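Side-chain contacts in amine Dehydrogenase (Pseudomonas putida, PDB 1JMX), which probably carries electrons through two covalently bound c-type hemes, as the alpha subunit of a quinohemoprotein amine dehydrogenase: residues Arg31-Gly36 and Tyr80-Arg85; His121-His126 and Ile147-Val152; Ile231-Asn234 and Trp238-Asn241. All coordinates share one frame; numbering follows the deposited sequence.

Contact 1 of 3, residues Arg31-Gly36 and Tyr80-Arg85; sequences RKTPEG and YAMERR
Glu35 OE1 is held in a salt bridge by Arg239 NH2 of strand 237-244 and at the same time rests against the thioether of Met82, 3.7 Å from Met82 SD. The two side chains cross at about a right angle, so the carboxylate end lies over the middle of the methionine chain, with Glu35 CD 4.0 Å from Met82 CG. A long, polarisable thioether suits this spot, because it can pack against a carboxylate already paired with an arginine and still meet a methyl group. That methyl is Thr33 CG2, which approaches Met82 SD tip to tip at 3.7 Å. Thr33 sits at the N-cap of helix 34-48. With chi1 at 63°, its OG1 turns back to accept a weak bond from Gly36 N at 3.2 Å, while CG2 is left facing the sulfur; the branched threonine thus serves polar backbone and apolar neighbour together. Glycine suits position Gly36 in this first turn, since a beta carbon there would run into Lys32 CB. Met82 itself projects from a type I turn, Ala81 to Arg84. Next to Met82 in the turn, Glu83 OE1 receives Arg85 NE in a nearly straight salt bridge of 3.0 Å (174°). The donor meets that oxygen on its anti side but tilted out of the carboxylate plane, whereas the oxygen itself lies in the guanidinium plane of Arg85. The loop holding this turn runs between helices 54-67 and 94-100, and Met82 wedges from it towards the start of helix 34-48, also touching Glu237 of strand 237-244. Strand 31-32, which leads into the helix, pairs antiparallel with strand 112-113, and its Lys32 touches a heme c.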
loop_
_atom_site.group_PDB
_atom_site.type_symbol
_atom_site.label_atom_id
_atom_site.label_comp_id
_atom_site.label_asym_id
_atom_site.label_seq_id
_atom_site.Cartn_x
_atom_site.Cartn_y
_atom_site.Cartn_z
ATOM N N ARG A 31 5.287 -16.075 17.929
ATOM C CA ARG A 31 3.912 -16.598 17.988
ATOM C C ARG A 31 3.069 -15.732 17.069
ATOM O O ARG A 31 3.160 -14.508 17.118
ATOM C CB ARG A 31 3.349 -16.563 19.412
ATOM C CG ARG A 31 4.036 -17.530 20.352
ATOM C CD ARG A 31 3.295 -17.713 21.653
ATOM N NE ARG A 31 3.377 -16.558 22.537
ATOM C CZ ARG A 31 2.353 -15.756 22.800
ATOM N NH1 ARG A 31 1.176 -15.984 22.234
ATOM N NH2 ARG A 31 2.481 -14.766 23.674
ATOM N N LYS A 32 2.295 -16.364 16.196
ATOM C CA LYS A 32 1.463 -15.629 15.244
ATOM C C LYS A 32 0.116 -16.323 15.029
ATOM O O LYS A 32 -0.120 -17.438 15.513
ATOM C CB LYS A 32 2.159 -15.542 13.874
ATOM C CG LYS A 32 3.675 -15.393 13.882
ATOM C CD LYS A 32 4.224 -15.638 12.482
ATOM C CE LYS A 32 5.740 -15.774 12.467
ATOM N NZ LYS A 32 6.430 -14.486 12.355
ATOM N N THR A 33 -0.747 -15.662 14.265
ATOM C CA THR A 33 -2.060 -16.199 13.925
ATOM C C THR A 33 -1.841 -17.204 12.790
ATOM O O THR A 33 -0.736 -17.297 12.252
ATOM C CB THR A 33 -3.015 -15.076 13.416
ATOM O OG1 THR A 33 -2.493 -14.501 12.212
ATOM C CG2 THR A 33 -3.190 -13.990 14.468
ATOM N N PRO A 34 -2.872 -17.997 12.440
ATOM C CA PRO A 34 -2.758 -18.982 11.356
ATOM C C PRO A 34 -2.331 -18.347 10.023
ATOM O O PRO A 34 -1.488 -18.897 9.312
ATOM C CB PRO A 34 -4.169 -19.556 11.278
ATOM C CG PRO A 34 -4.593 -19.538 12.709
ATOM C CD PRO A 34 -4.144 -18.173 13.169
ATOM N N GLU A 35 -2.901 -17.190 9.689
ATOM C CA GLU A 35 -2.525 -16.518 8.447
ATOM C C GLU A 35 -1.155 -15.867 8.564
ATOM O O GLU A 35 -0.516 -15.597 7.560
ATOM C CB GLU A 35 -3.578 -15.509 7.946
ATOM C CG GLU A 35 -4.533 -14.923 8.958
ATOM C CD GLU A 35 -5.569 -15.914 9.440
ATOM O OE1 GLU A 35 -5.561 -16.214 10.639
ATOM O OE2 GLU A 35 -6.380 -16.399 8.633
ATOM N N GLY A 36 -0.717 -15.614 9.796
ATOM C CA GLY A 36 0.596 -15.038 10.017
ATOM C C GLY A 36 1.632 -16.099 9.677
ATOM O O GLY A 36 2.609 -15.834 8.970
ATOM N N TYR A 80 -10.095 -7.556 13.011
ATOM C CA TYR A 80 -10.556 -7.043 11.721
ATOM C C TYR A 80 -9.598 -7.371 10.581
ATOM O O TYR A 80 -10.010 -7.445 9.425
ATOM C CB TYR A 80 -10.780 -5.526 11.774
ATOM C CG TYR A 80 -9.563 -4.706 12.162
ATOM C CD1 TYR A 80 -9.359 -4.321 13.484
ATOM C CD2 TYR A 80 -8.610 -4.322 11.211
ATOM C CE1 TYR A 80 -8.242 -3.581 13.861
ATOM C CE2 TYR A 80 -7.479 -3.574 11.577
ATOM C CZ TYR A 80 -7.306 -3.214 12.906
ATOM O OH TYR A 80 -6.202 -2.499 13.301
ATOM N N ALA A 81 -8.320 -7.556 10.912
ATOM C CA ALA A 81 -7.291 -7.883 9.917
ATOM C C ALA A 81 -7.512 -9.281 9.336
ATOM O O ALA A 81 -7.451 -9.468 8.121
ATOM C CB ALA A 81 -5.891 -7.766 10.532
ATOM N N MET A 82 -7.774 -10.252 10.212
ATOM C CA MET A 82 -8.024 -11.632 9.789
ATOM C C MET A 82 -9.393 -11.711 9.118
ATOM O O MET A 82 -9.612 -12.532 8.229
ATOM C CB MET A 82 -7.990 -12.589 10.985
ATOM C CG MET A 82 -6.638 -12.709 11.670
ATOM S SD MET A 82 -6.680 -13.763 13.141
ATOM C CE MET A 82 -7.306 -12.610 14.335
ATOM N N GLU A 83 -10.302 -10.841 9.552
ATOM C CA GLU A 83 -11.654 -10.785 9.020
ATOM C C GLU A 83 -11.726 -9.994 7.722
ATOM O O GLU A 83 -12.799 -9.797 7.163
ATOM C CB GLU A 83 -12.605 -10.219 10.076
ATOM C CG GLU A 83 -12.738 -11.134 11.299
ATOM C CD GLU A 83 -13.486 -10.495 12.458
ATOM O OE1 GLU A 83 -13.754 -9.280 12.405
ATOM O OE2 GLU A 83 -13.786 -11.201 13.438
ATOM N N ARG A 84 -10.566 -9.551 7.246
ATOM C CA ARG A 84 -10.451 -8.816 5.993
ATOM C C ARG A 84 -11.307 -7.562 5.894
ATOM O O ARG A 84 -11.883 -7.273 4.846
ATOM C CB ARG A 84 -10.738 -9.738 4.798
ATOM C CG ARG A 84 -9.836 -10.969 4.705
ATOM C CD ARG A 84 -8.375 -10.588 4.526
ATOM N NE ARG A 84 -8.130 -9.930 3.247
ATOM C CZ ARG A 84 -6.983 -9.344 2.917
ATOM N NH1 ARG A 84 -5.966 -9.326 3.769
ATOM N NH2 ARG A 84 -6.846 -8.781 1.728
ATOM N N ARG A 85 -11.417 -6.841 7.001
ATOM C CA ARG A 85 -12.162 -5.596 7.025
ATOM C C ARG A 85 -11.146 -4.516 6.655
ATOM O O ARG A 85 -10.606 -3.822 7.517
ATOM C CB ARG A 85 -12.755 -5.360 8.414
ATOM C CG ARG A 85 -13.701 -6.455 8.864
ATOM C CD ARG A 85 -14.326 -6.103 10.190
ATOM N NE ARG A 85 -15.112 -7.197 10.757
ATOM C CZ ARG A 85 -16.414 -7.399 10.547
ATOM N NH1 ARG A 85 -17.109 -6.575 9.771
ATOM N NH2 ARG A 85 -17.022 -8.435 11.118
#

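Contact 2 of 3, residues His121-His126 and Ile147-Val152; sequences HLVNFH and IALQQV. With HEC (heme c), chain E.
Ala148 CB meets Val123 CG1 at 3.9 Å where helices 116-129 and 144-159 pack nearly antiparallel, their local axes 10.2 Å apart at 158°. The small alanine suits the point where the two backbones come nearest, opposite Val123. Leu149 comes next: its CD2 bends over to the same Val123 CG1, 4.0 Å away, and also passes near the amide of Asn124. That amide is spoken for, ND2 by Glu120 O and OD1 by the backbone of Val122 in a neighbouring subunit. Val123 can serve both partners because its chi1 of 175° carries CG1 to the side where Ala148 and Leu149 lie. Further along, Gln151 N and Val152 N both give to the carbonyl back at Ile147 O in a pi-type widening. Behind Val123, the first helix faces the heme. Leu122 CD2 lies 3.6 Å from C2B of the porphyrin, with CD1 packed beside it near the meso carbon CHB. His126 NE2 binds the iron at 2.1 Å, and ND1 gives a straight bond of 2.8 Å to Leu122 O from above the carbonyl plane, with the oxygen in the plane of the imidazole, fixing the ring's rotation. The same oxygen accepts from His126 N on the opposite face of its plane. Leu122 CD2 also sits 3.5 Å from His126 ND1. An alanine in place of Leu122 is likely to uncover the porphyrin face near CHB and open a gap beside the imidazole. With His104 as the other axial ligand and Cys100 and Cys103 as the covalent links, this is a bis-histidine c-type heme site with a CXXCH motif.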
loop_
_atom_site.group_PDB
_atom_site.type_symbol
_atom_site.label_atom_id
_atom_site.label_comp_id
_atom_site.label_asym_id
_atom_site.label_seq_id
_atom_site.Cartn_x
_atom_site.Cartn_y
_atom_site.Cartn_z
ATOM N N HIS A 121 15.557 -8.461 14.789
ATOM C CA HIS A 121 15.846 -9.171 13.541
ATOM C C HIS A 121 14.852 -8.714 12.482
ATOM O O HIS A 121 15.201 -8.591 11.308
ATOM C CB HIS A 121 15.697 -10.684 13.705
ATOM C CG HIS A 121 16.863 -11.351 14.360
ATOM N ND1 HIS A 121 18.164 -10.939 14.168
ATOM C CD2 HIS A 121 16.927 -12.425 15.182
ATOM C CE1 HIS A 121 18.980 -11.728 14.842
ATOM N NE2 HIS A 121 18.253 -12.639 15.466
ATOM N N LEU A 122 13.607 -8.489 12.905
ATOM C CA LEU A 122 12.564 -8.038 11.996
ATOM C C LEU A 122 12.902 -6.676 11.397
ATOM O O LEU A 122 12.758 -6.489 10.196
ATOM C CB LEU A 122 11.210 -7.998 12.693
ATOM C CG LEU A 122 10.042 -7.446 11.877
ATOM C CD1 LEU A 122 8.796 -8.212 12.194
ATOM C CD2 LEU A 122 9.856 -5.971 12.181
ATOM N N VAL A 123 13.372 -5.741 12.222
ATOM C CA VAL A 123 13.743 -4.413 11.728
ATOM C C VAL A 123 14.867 -4.493 10.682
ATOM O O VAL A 123 14.798 -3.838 9.642
ATOM C CB VAL A 123 14.168 -3.472 12.872
ATOM C CG1 VAL A 123 14.661 -2.152 12.312
ATOM C CG2 VAL A 123 12.998 -3.224 13.798
ATOM N N ASN A 124 15.885 -5.312 10.952
ATOM C CA ASN A 124 17.004 -5.487 10.027
ATOM C C ASN A 124 16.547 -6.087 8.708
ATOM O O ASN A 124 17.050 -5.715 7.655
ATOM C CB ASN A 124 18.099 -6.358 10.653
ATOM C CG ASN A 124 18.965 -5.589 11.623
ATOM O OD1 ASN A 124 19.859 -4.858 11.219
ATOM N ND2 ASN A 124 18.690 -5.737 12.905
ATOM N N PHE A 125 15.596 -7.015 8.771
ATOM C CA PHE A 125 15.058 -7.636 7.565
ATOM C C PHE A 125 14.356 -6.610 6.680
ATOM O O PHE A 125 14.476 -6.660 5.467
ATOM C CB PHE A 125 14.074 -8.762 7.902
ATOM C CG PHE A 125 13.142 -9.114 6.763
ATOM C CD1 PHE A 125 11.811 -8.693 6.777
ATOM C CD2 PHE A 125 13.607 -9.811 5.650
ATOM C CE1 PHE A 125 10.974 -8.956 5.707
ATOM C CE2 PHE A 125 12.770 -10.078 4.573
ATOM C CZ PHE A 125 11.453 -9.648 4.602
ATOM N N HIS A 126 13.590 -5.710 7.288
ATOM C CA HIS A 126 12.873 -4.691 6.534
ATOM C C HIS A 126 13.803 -3.786 5.750
ATOM O O HIS A 126 13.683 -3.680 4.531
ATOM C CB HIS A 126 11.986 -3.858 7.460
ATOM C CG HIS A 126 10.699 -4.528 7.809
ATOM N ND1 HIS A 126 10.567 -5.503 8.773
ATOM C CD2 HIS A 126 9.470 -4.387 7.260
ATOM C CE1 HIS A 126 9.309 -5.915 8.771
ATOM N NE2 HIS A 126 8.609 -5.264 7.872
ATOM N N ILE A 147 16.253 4.957 15.719
ATOM C CA ILE A 147 14.959 5.125 16.375
ATOM C C ILE A 147 14.227 3.782 16.443
ATOM O O ILE A 147 13.667 3.413 17.479
ATOM C CB ILE A 147 14.089 6.166 15.592
ATOM C CG1 ILE A 147 14.634 7.582 15.803
ATOM C CG2 ILE A 147 12.633 6.091 15.996
ATOM C CD1 ILE A 147 14.019 8.605 14.879
ATOM N N ALA A 148 14.255 3.042 15.341
ATOM C CA ALA A 148 13.577 1.754 15.267
ATOM C C ALA A 148 14.193 0.714 16.206
ATOM O O ALA A 148 13.477 -0.059 16.836
ATOM C CB ALA A 148 13.571 1.249 13.830
ATOM N N LEU A 149 15.515 0.727 16.326
ATOM C CA LEU A 149 16.214 -0.223 17.182
ATOM C C LEU A 149 16.216 0.168 18.656
ATOM O O LEU A 149 16.042 -0.685 19.522
ATOM C CB LEU A 149 17.656 -0.414 16.703
ATOM C CG LEU A 149 17.883 -1.033 15.317
ATOM C CD1 LEU A 149 19.357 -0.992 14.964
ATOM C CD2 LEU A 149 17.353 -2.461 15.275
ATOM N N GLN A 150 16.399 1.454 18.933
ATOM C CA GLN A 150 16.459 1.940 20.307
ATOM C C GLN A 150 15.129 2.303 20.958
ATOM O O GLN A 150 14.969 2.138 22.162
ATOM C CB GLN A 150 17.422 3.120 20.406
ATOM C CG GLN A 150 18.874 2.743 20.171
ATOM C CD GLN A 150 19.759 3.953 19.938
ATOM O OE1 GLN A 150 20.565 3.974 19.006
ATOM N NE2 GLN A 150 19.605 4.977 20.777
ATOM N N GLN A 151 14.188 2.814 20.175
ATOM C CA GLN A 151 12.885 3.195 20.709
ATOM C C GLN A 151 11.803 2.166 20.432
ATOM O O GLN A 151 11.140 1.689 21.352
ATOM C CB GLN A 151 12.424 4.530 20.124
ATOM C CG GLN A 151 12.554 5.728 21.035
ATOM C CD GLN A 151 13.970 6.234 21.135
ATOM O OE1 GLN A 151 14.542 6.291 22.229
ATOM N NE2 GLN A 151 14.553 6.611 19.995
ATOM N N VAL A 152 11.646 1.822 19.158
ATOM C CA VAL A 152 10.608 0.894 18.720
ATOM C C VAL A 152 10.754 -0.563 19.142
ATOM O O VAL A 152 9.798 -1.150 19.647
ATOM C CB VAL A 152 10.393 0.977 17.186
ATOM C CG1 VAL A 152 9.199 0.120 16.765
ATOM C CG2 VAL A 152 10.185 2.433 16.755
HETATM FE FE HEC E . 6.531 -4.747 7.864
HETATM C CHA HEC E . 5.898 -7.824 6.725
HETATM C CHB HEC E . 6.372 -5.934 11.021
HETATM C CHC HEC E . 7.348 -1.680 9.044
HETATM C CHD HEC E . 6.720 -3.581 4.644
HETATM N NA HEC E . 6.182 -6.486 8.689
HETATM C C1A HEC E . 5.930 -7.667 8.071
HETATM C C2A HEC E . 5.717 -8.731 9.011
HETATM C C3A HEC E . 5.836 -8.191 10.223
HETATM C C4A HEC E . 6.140 -6.801 10.020
HETATM C CMA HEC E . 5.700 -8.909 11.554
HETATM C CAA HEC E . 5.437 -10.175 8.658
HETATM C CBA HEC E . 6.681 -10.932 9.118
HETATM C CGA HEC E . 6.703 -12.418 8.865
HETATM O O1A HEC E . 5.775 -12.980 8.308
HETATM O O2A HEC E . 7.686 -13.028 9.228
HETATM N NB HEC E . 6.794 -3.974 9.633
HETATM C C1B HEC E . 6.691 -4.612 10.870
HETATM C C2B HEC E . 6.984 -3.766 11.977
HETATM C C3B HEC E . 7.293 -2.557 11.428
HETATM C C4B HEC E . 7.147 -2.684 9.973
HETATM C CMB HEC E . 6.976 -4.166 13.466
HETATM C CAB HEC E . 7.715 -1.355 12.260
HETATM C CBB HEC E . 9.209 -1.019 12.224
HETATM N NC HEC E . 6.917 -3.001 7.022
HETATM C C1C HEC E . 7.230 -1.823 7.666
HETATM C C2C HEC E . 7.433 -0.748 6.739
HETATM C C3C HEC E . 7.248 -1.257 5.519
HETATM C C4C HEC E . 6.943 -2.673 5.680
HETATM C CMC HEC E . 7.787 0.692 7.118
HETATM C CAC HEC E . 7.224 -0.407 4.267
HETATM C CBC HEC E . 8.502 -0.129 3.499
HETATM N ND HEC E . 6.356 -5.527 6.067
HETATM C C1D HEC E . 6.458 -4.930 4.827
HETATM C C2D HEC E . 6.272 -5.902 3.747
HETATM C C3D HEC E . 6.050 -7.098 4.401
HETATM C C4D HEC E . 6.096 -6.831 5.784
HETATM C CMD HEC E . 6.322 -5.618 2.248
HETATM C CAD HEC E . 5.792 -8.517 3.882
HETATM C CBD HEC E . 5.670 -8.708 2.407
HETATM C CGD HEC E . 4.240 -8.676 1.983
HETATM O O1D HEC E . 3.417 -8.060 2.698
HETATM O O2D HEC E . 3.916 -9.265 0.928
#

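Contact 3 of 3, residues Ile231-Asn234 and Trp238-Asn241; sequences ILYN and WRGN
A beta hairpin in the closed antiparallel barrel joins strands 223-233 and 237-244 here, close to its turn. Ile231 and Arg239 form a hydrogen-bonded antiparallel pair: Ile231 N gives to Arg239 O at 2.9 Å, and Arg239 N returns an almost straight bond (176°) to Ile231 O at 3.0 Å. One step nearer the turn, Leu232 and Trp238 make the non-hydrogen-bonded pair, with both side chains on the buried face. Leu232 CD2 leans over the start of the neighbouring strand, 3.8 Å from Trp238 N, while the indole goes on to lie nearly parallel to the ring of Phe253 and gives its NE1 proton to Gln251. Bulky apolar groups fit this face, which also receives Phe210 and Val212 of strand 209-218. On the other face, Tyr233 and Arg239 cross at about a right angle. The aliphatic Arg239 CG meets the ring edge, in its plane, 3.6 Å from Tyr233 CE1, and the ring and guanidinium planes stand 77° apart; Ile231 CG2 lies over one face of the ring, towards its rim. Tyrosine and isoleucine suit this side, where Lys62 and Ala65 of helix 54-67 pack on the strand. Arginine suits its own position because its methylenes can line the tyrosine edge while its charged end reaches Glu35, at the start of helix 34-48, and Glu237. A bend at chi2 (-63°) folds that chain back, and Arg239 NH1 makes a weak bond of 2.9 Å to Trp238 O.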
loop_
_atom_site.group_PDB
_atom_site.type_symbol
_atom_site.label_atom_id
_atom_site.label_comp_id
_atom_site.label_asym_id
_atom_site.label_seq_id
_atom_site.Cartn_x
_atom_site.Cartn_y
_atom_site.Cartn_z
ATOM N N ILE A 231 -11.584 -25.915 9.578
ATOM C CA ILE A 231 -10.492 -26.407 10.401
ATOM C C ILE A 231 -10.492 -25.498 11.612
ATOM O O ILE A 231 -10.942 -24.357 11.540
ATOM C CB ILE A 231 -9.112 -26.305 9.689
ATOM C CG1 ILE A 231 -9.113 -27.147 8.411
ATOM C CG2 ILE A 231 -7.992 -26.829 10.609
ATOM C CD1 ILE A 231 -7.774 -27.173 7.678
ATOM N N LEU A 232 -9.982 -26.009 12.720
ATOM C CA LEU A 232 -9.932 -25.253 13.953
ATOM C C LEU A 232 -8.479 -25.180 14.431
ATOM O O LEU A 232 -7.836 -26.208 14.665
ATOM C CB LEU A 232 -10.842 -25.928 14.989
ATOM C CG LEU A 232 -11.310 -25.291 16.302
ATOM C CD1 LEU A 232 -10.509 -25.820 17.466
ATOM C CD2 LEU A 232 -11.295 -23.780 16.234
ATOM N N TYR A 233 -7.965 -23.953 14.504
ATOM C CA TYR A 233 -6.602 -23.676 14.946
ATOM C C TYR A 233 -6.576 -23.165 16.371
ATOM O O TYR A 233 -7.430 -22.381 16.773
ATOM C CB TYR A 233 -5.957 -22.606 14.068
ATOM C CG TYR A 233 -5.836 -22.958 12.614
ATOM C CD1 TYR A 233 -6.687 -22.391 11.671
ATOM C CD2 TYR A 233 -4.836 -23.821 12.168
ATOM C CE1 TYR A 233 -6.545 -22.666 10.322
ATOM C CE2 TYR A 233 -4.684 -24.103 10.824
ATOM C CZ TYR A 233 -5.538 -23.521 9.906
ATOM O OH TYR A 233 -5.382 -23.778 8.571
ATOM N N ASN A 234 -5.591 -23.622 17.132
ATOM C CA ASN A 234 -5.391 -23.194 18.512
ATOM C C ASN A 234 -6.631 -23.256 19.405
ATOM O O ASN A 234 -6.794 -22.434 20.301
ATOM C CB ASN A 234 -4.788 -21.783 18.523
ATOM C CG ASN A 234 -4.172 -21.412 19.858
ATOM O OD1 ASN A 234 -3.822 -22.274 20.655
ATOM N ND2 ASN A 234 -4.036 -20.118 20.105
ATOM N N TRP A 238 -11.398 -20.544 14.152
ATOM C CA TRP A 238 -12.182 -21.237 13.146
ATOM C C TRP A 238 -11.999 -20.655 11.749
ATOM O O TRP A 238 -12.228 -19.469 11.522
ATOM C CB TRP A 238 -13.653 -21.179 13.554
ATOM C CG TRP A 238 -14.623 -21.708 12.549
ATOM C CD1 TRP A 238 -15.119 -21.050 11.458
ATOM C CD2 TRP A 238 -15.275 -22.982 12.582
ATOM N NE1 TRP A 238 -16.046 -21.832 10.815
ATOM C CE2 TRP A 238 -16.164 -23.023 11.482
ATOM C CE3 TRP A 238 -15.200 -24.091 13.435
ATOM C CZ2 TRP A 238 -16.976 -24.136 11.216
ATOM C CZ3 TRP A 238 -16.003 -25.193 13.171
ATOM C CH2 TRP A 238 -16.880 -25.207 12.069
ATOM N N ARG A 239 -11.596 -21.509 10.812
ATOM C CA ARG A 239 -11.403 -21.111 9.426
ATOM C C ARG A 239 -12.206 -22.056 8.557
ATOM O O ARG A 239 -11.951 -23.250 8.536
ATOM C CB ARG A 239 -9.923 -21.173 9.037
ATOM C CG ARG A 239 -9.063 -20.178 9.766
ATOM C CD ARG A 239 -9.466 -18.752 9.441
ATOM N NE ARG A 239 -8.645 -17.801 10.177
ATOM C CZ ARG A 239 -8.803 -17.528 11.465
ATOM N NH1 ARG A 239 -9.758 -18.121 12.161
ATOM N NH2 ARG A 239 -7.975 -16.699 12.070
ATOM N N GLY A 240 -13.169 -21.523 7.823
ATOM C CA GLY A 240 -13.976 -22.383 6.991
ATOM C C GLY A 240 -14.247 -21.863 5.604
ATOM O O GLY A 240 -13.963 -20.713 5.283
ATOM N N ASN A 241 -14.746 -22.756 4.757
ATOM C CA ASN A 241 -15.091 -22.405 3.396
ATOM C C ASN A 241 -16.418 -23.074 3.103
ATOM O O ASN A 241 -16.540 -24.300 3.173
ATOM C CB ASN A 241 -14.030 -22.879 2.404
ATOM C CG ASN A 241 -14.280 -22.342 1.010
ATOM O OD1 ASN A 241 -15.005 -22.947 0.203
ATOM N ND2 ASN A 241 -13.723 -21.173 0.734
#

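The three contacts follow one another along the chain, each closing before the next opens. Contacts 1 and 2 both belong to the heme-binding region, their centres about 22 Å apart and their nearest atoms about 7 Å apart, whereas contact 3 lies in the barrel that follows. Contacts 1 and 3 nevertheless touch, with centres about 12 Å apart: besides the Glu35-Arg239 bridge, Pro34 CG packs on Tyr233 CB at 3.6 Å. The loop and helix start of contact 1 therefore connect the largely helical heme-bearing part to the barrel, while contact 2, about 33 Å from contact 3 between centres, packs a second helix on the one that bears an axial heme ligand.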